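Local coordinates for protein general negative regulator of transcription subunit 2 (Saccharomyces cerevisiae, PDB 4BY6) that serves as a core CCR4-NOT subunit needed for the integrity of this complex, which regulates transcription and is the major cytoplasmic mRNA deadenylase, at residues Phe114-His119 with Trp137-Thr142. Numbering follows the deposited sequence.
Sequences FLFYKH and WRYHKT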
ATOM      1  N   PHE E 114      -5.050  -2.143 -31.500  1.00 38.10           N
ATOM      2  CA  PHE E 114      -4.660  -1.362 -30.338  1.00 36.74           C
ATOM      3  C   PHE E 114      -5.022   0.117 -30.507  1.00 42.23           C
ATOM      4  O   PHE E 114      -5.692   0.721 -29.656  1.00 39.53           O
ATOM      5  CB  PHE E 114      -3.167  -1.501 -30.106  1.00 31.38           C
ATOM      6  CG  PHE E 114      -2.672  -0.752 -28.925  1.00 33.09           C
ATOM      7  CD1 PHE E 114      -2.569  -1.381 -27.688  1.00 36.75           C
ATOM      8  CD2 PHE E 114      -2.296   0.587 -29.045  1.00 26.90           C
ATOM      9  CE1 PHE E 114      -2.107  -0.691 -26.571  1.00 31.42           C
ATOM     10  CE2 PHE E 114      -1.828   1.299 -27.929  1.00 33.06           C
ATOM     11  CZ  PHE E 114      -1.732   0.655 -26.694  1.00 36.08           C
ATOM     12  N   LEU E 115      -4.556   0.701 -31.605  1.00 35.05           N
ATOM     13  CA  LEU E 115      -4.886   2.089 -31.901  1.00 31.43           C
ATOM     14  C   LEU E 115      -6.395   2.336 -32.003  1.00 37.50           C
ATOM     15  O   LEU E 115      -6.916   3.274 -31.400  1.00 36.73           O
ATOM     16  CB  LEU E 115      -4.207   2.505 -33.199  1.00 31.52           C
ATOM     17  CG  LEU E 115      -2.709   2.681 -33.052  1.00 35.62           C
ATOM     18  CD1 LEU E 115      -2.092   2.837 -34.437  1.00 39.20           C
ATOM     19  CD2 LEU E 115      -2.421   3.896 -32.144  1.00 26.81           C
ATOM     20  N   PHE E 116      -7.090   1.482 -32.755  1.00 35.87           N
ATOM     21  CA  PHE E 116      -8.532   1.610 -32.965  1.00 41.57           C
ATOM     22  C   PHE E 116      -9.319   1.584 -31.641  1.00 47.01           C
ATOM     23  O   PHE E 116     -10.336   2.257 -31.492  1.00 47.06           O
ATOM     24  CB  PHE E 116      -9.019   0.491 -33.889  1.00 37.97           C
ATOM     25  CG  PHE E 116     -10.515   0.404 -34.017  1.00 37.84           C
ATOM     26  CD1 PHE E 116     -11.187   1.138 -34.974  1.00 37.71           C
ATOM     27  CD2 PHE E 116     -11.253  -0.430 -33.174  1.00 45.46           C
ATOM     28  CE1 PHE E 116     -12.570   1.053 -35.107  1.00 41.95           C
ATOM     29  CE2 PHE E 116     -12.638  -0.532 -33.299  1.00 44.77           C
ATOM     30  CZ  PHE E 116     -13.298   0.207 -34.271  1.00 45.36           C
ATOM     31  N   TYR E 117      -8.847   0.792 -30.688  1.00 46.35           N
ATOM     32  CA  TYR E 117      -9.506   0.695 -29.398  1.00 47.41           C
ATOM     33  C   TYR E 117      -8.973   1.710 -28.392  1.00 48.27           C
ATOM     34  O   TYR E 117      -9.516   1.814 -27.300  1.00 53.48           O
ATOM     35  CB  TYR E 117      -9.348  -0.702 -28.818  1.00 29.59           C
ATOM     36  CG  TYR E 117     -10.287  -1.716 -29.403  1.00 46.40           C
ATOM     37  CD1 TYR E 117     -11.636  -1.730 -29.055  1.00 32.42           C
ATOM     38  CD2 TYR E 117      -9.832  -2.673 -30.303  1.00 36.65           C
ATOM     39  CE1 TYR E 117     -12.507  -2.667 -29.573  1.00 33.74           C
ATOM     40  CE2 TYR E 117     -10.703  -3.614 -30.839  1.00 34.96           C
ATOM     41  CZ  TYR E 117     -12.040  -3.610 -30.464  1.00 35.24           C
ATOM     42  OH  TYR E 117     -12.901  -4.550 -31.003  1.00 37.31           O
ATOM     43  N   LYS E 118      -7.903   2.436 -28.726  1.00 46.56           N
ATOM     44  CA  LYS E 118      -7.333   3.367 -27.743  1.00 43.47           C
ATOM     45  C   LYS E 118      -7.652   4.844 -28.002  1.00 44.83           C
ATOM     46  O   LYS E 118      -7.623   5.657 -27.075  1.00 50.38           O
ATOM     47  CB  LYS E 118      -5.818   3.203 -27.646  1.00 39.32           C
ATOM     48  CG  LYS E 118      -5.278   3.641 -26.297  1.00 59.44           C
ATOM     49  CD  LYS E 118      -3.792   4.014 -26.338  1.00 70.57           C
ATOM     50  CE  LYS E 118      -3.303   4.533 -24.983  1.00 72.99           C
ATOM     51  NZ  LYS E 118      -1.813   4.578 -24.916  1.00 73.83           N
ATOM     52  N   HIS E 119      -7.962   5.189 -29.250  1.00 44.69           N
ATOM     53  CA  HIS E 119      -8.196   6.590 -29.612  1.00 44.14           C
ATOM     54  C   HIS E 119      -9.516   6.837 -30.351  1.00 49.09           C
ATOM     55  O   HIS E 119      -9.523   7.132 -31.548  1.00 58.30           O
ATOM     56  CB  HIS E 119      -7.017   7.093 -30.449  1.00 31.24           C
ATOM     57  CG  HIS E 119      -5.711   6.935 -29.752  1.00 38.55           C
ATOM     58  ND1 HIS E 119      -5.310   7.774 -28.735  1.00 38.12           N
ATOM     59  CD2 HIS E 119      -4.721   6.015 -29.895  1.00 42.96           C
ATOM     60  CE1 HIS E 119      -4.123   7.390 -28.287  1.00 39.60           C
ATOM     61  NE2 HIS E 119      -3.749   6.324 -28.975  1.00 47.17           N
ATOM     62  N   TRP E 137     -10.702  -7.367 -42.912  1.00 43.56           N
ATOM     63  CA  TRP E 137     -11.373  -7.456 -41.623  1.00 47.43           C
ATOM     64  C   TRP E 137     -12.686  -6.708 -41.737  1.00 51.44           C
ATOM     65  O   TRP E 137     -12.762  -5.684 -42.405  1.00 56.45           O
ATOM     66  CB  TRP E 137     -10.528  -6.843 -40.500  1.00 43.44           C
ATOM     67  CG  TRP E 137      -9.403  -7.687 -40.082  1.00 46.66           C
ATOM     68  CD1 TRP E 137      -8.138  -7.688 -40.607  1.00 46.39           C
ATOM     69  CD2 TRP E 137      -9.407  -8.660 -39.038  1.00 46.61           C
ATOM     70  NE1 TRP E 137      -7.362  -8.608 -39.955  1.00 38.86           N
ATOM     71  CE2 TRP E 137      -8.114  -9.220 -38.985  1.00 46.13           C
ATOM     72  CE3 TRP E 137     -10.378  -9.114 -38.141  1.00 44.95           C
ATOM     73  CZ2 TRP E 137      -7.765 -10.216 -38.063  1.00 44.17           C
ATOM     74  CZ3 TRP E 137     -10.034 -10.102 -37.233  1.00 46.52           C
ATOM     75  CH2 TRP E 137      -8.734 -10.641 -37.198  1.00 45.79           C
ATOM     76  N   ARG E 138     -13.715  -7.198 -41.075  1.00 50.89           N
ATOM     77  CA  ARG E 138     -14.971  -6.477 -41.016  1.00 49.89           C
ATOM     78  C   ARG E 138     -15.297  -6.161 -39.554  1.00 52.90           C
ATOM     79  O   ARG E 138     -15.000  -6.949 -38.654  1.00 56.83           O
ATOM     80  CB  ARG E 138     -16.085  -7.288 -41.670  1.00 44.65           C
ATOM     81  CG  ARG E 138     -16.096  -7.250 -43.189  1.00 44.38           C
ATOM     82  CD  ARG E 138     -16.102  -8.690 -43.746  1.00 66.67           C
ATOM     83  NE  ARG E 138     -17.393  -9.211 -44.234  1.00 70.13           N
ATOM     84  CZ  ARG E 138     -17.602 -10.491 -44.559  1.00 63.70           C
ATOM     85  NH1 ARG E 138     -16.613 -11.374 -44.433  1.00 60.91           N
ATOM     86  NH2 ARG E 138     -18.794 -10.900 -45.003  1.00 59.30           N
ATOM     87  N   TYR E 139     -15.875  -4.989 -39.317  1.00 40.27           N
ATOM     88  CA  TYR E 139     -16.182  -4.543 -37.954  1.00 43.54           C
ATOM     89  C   TYR E 139     -17.643  -4.796 -37.547  1.00 42.42           C
ATOM     90  O   TYR E 139     -18.569  -4.297 -38.185  1.00 49.76           O
ATOM     91  CB  TYR E 139     -15.855  -3.052 -37.808  1.00 49.54           C
ATOM     92  CG  TYR E 139     -16.196  -2.497 -36.455  1.00 45.79           C
ATOM     93  CD1 TYR E 139     -15.432  -2.821 -35.340  1.00 41.25           C
ATOM     94  CD2 TYR E 139     -17.274  -1.649 -36.288  1.00 42.82           C
ATOM     95  CE1 TYR E 139     -15.738  -2.326 -34.101  1.00 40.39           C
ATOM     96  CE2 TYR E 139     -17.583  -1.141 -35.051  1.00 41.34           C
ATOM     97  CZ  TYR E 139     -16.815  -1.480 -33.959  1.00 40.61           C
ATOM     98  OH  TYR E 139     -17.126  -0.955 -32.725  1.00 43.64           O
ATOM     99  N   HIS E 140     -17.846  -5.577 -36.488  1.00 37.80           N
ATOM    100  CA  HIS E 140     -19.194  -5.844 -35.986  1.00 37.93           C
ATOM    101  C   HIS E 140     -19.691  -4.718 -35.095  1.00 39.20           C
ATOM    102  O   HIS E 140     -19.076  -4.418 -34.067  1.00 41.53           O
ATOM    103  CB  HIS E 140     -19.221  -7.163 -35.221  1.00 36.34           C
ATOM    104  CG  HIS E 140     -20.598  -7.700 -34.996  1.00 42.40           C
ATOM    105  ND1 HIS E 140     -21.335  -7.406 -33.865  1.00 51.90           N
ATOM    106  CD2 HIS E 140     -21.380  -8.497 -35.760  1.00 40.36           C
ATOM    107  CE1 HIS E 140     -22.505  -8.022 -33.933  1.00 50.07           C
ATOM    108  NE2 HIS E 140     -22.561  -8.686 -35.075  1.00 45.87           N
ATOM    109  N   LYS E 141     -20.816  -4.122 -35.482  1.00 37.56           N
ATOM    110  CA  LYS E 141     -21.329  -2.911 -34.841  1.00 38.97           C
ATOM    111  C   LYS E 141     -21.776  -3.073 -33.398  1.00 47.67           C
ATOM    112  O   LYS E 141     -21.456  -2.220 -32.552  1.00 51.60           O
ATOM    113  CB  LYS E 141     -22.503  -2.370 -35.633  1.00 37.82           C
ATOM    114  CG  LYS E 141     -22.162  -1.942 -37.040  1.00 38.72           C
ATOM    115  CD  LYS E 141     -23.463  -1.725 -37.760  1.00 44.98           C
ATOM    116  CE  LYS E 141     -23.277  -1.373 -39.197  1.00 55.08           C
ATOM    117  NZ  LYS E 141     -24.631  -1.346 -39.797  1.00 64.85           N
ATOM    118  N   THR E 142     -22.505  -4.147 -33.101  1.00 45.84           N
ATOM    119  CA  THR E 142     -23.064  -4.289 -31.750  1.00 48.98           C
ATOM    120  C   THR E 142     -22.121  -5.067 -30.810  1.00 50.52           C
ATOM    121  O   THR E 142     -22.165  -4.901 -29.601  1.00 54.68           O
ATOM    122  CB  THR E 142     -24.462  -4.957 -31.769  1.00 53.44           C
ATOM    123  OG1 THR E 142     -24.437  -6.107 -32.623  1.00 62.39           O
ATOM    124  CG2 THR E 142     -25.488  -4.004 -32.318  1.00 37.59           C
TER
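An offset edge-to-face aromatic pair, Phe116 against Tyr139, joins helix 109-118 to strand 138-140 of the small antiparallel sheet in the NOT2/NOT3/NOT5 C-terminal region. The leading edge of Phe116 meets one face of the tyrosine: CZ of Phe116 lies 3.5 Å from CE1 of Tyr139, and CE2 of Phe116 follows at 3.7 Å from the same CE1. The ring centroids are 5.2 Å apart with the planes at 66°. The CA atoms of Phe116 and Tyr139 stay 11.0 Å apart, so the side chains, not the backbones, make this contact. Both side chains set out toward each other, and with CG anti to the backbone N (chi1 172° in Phe116, 178° in Tyr139) the rings extend across the gap. On the helix side, Phe116 CD2 also sits 3.9 Å above the centre of the Tyr117 ring, which probably limits how the phenylalanine ring can turn. Tyr139 is buried, and its hydroxyl is hydrogen-bonded to the backbone of another protein chain in the assembly, so this one side chain serves both the internal core and the subunit interface. An alanine here is likely to leave the edge of Phe116 without its aromatic face and that neighbouring backbone without its hydroxyl partner. Trp146 of strand 145-149 meets both rings, edge-to-face with Phe116, and extends the pair into a larger aromatic cluster. Around it, Thr128 of helix 123-134 touches Phe116, an aromatic side chain of the other protein packs edge-to-face with the same ring, and Arg138 pairs through its backbone with Leu147 on strand 145-149.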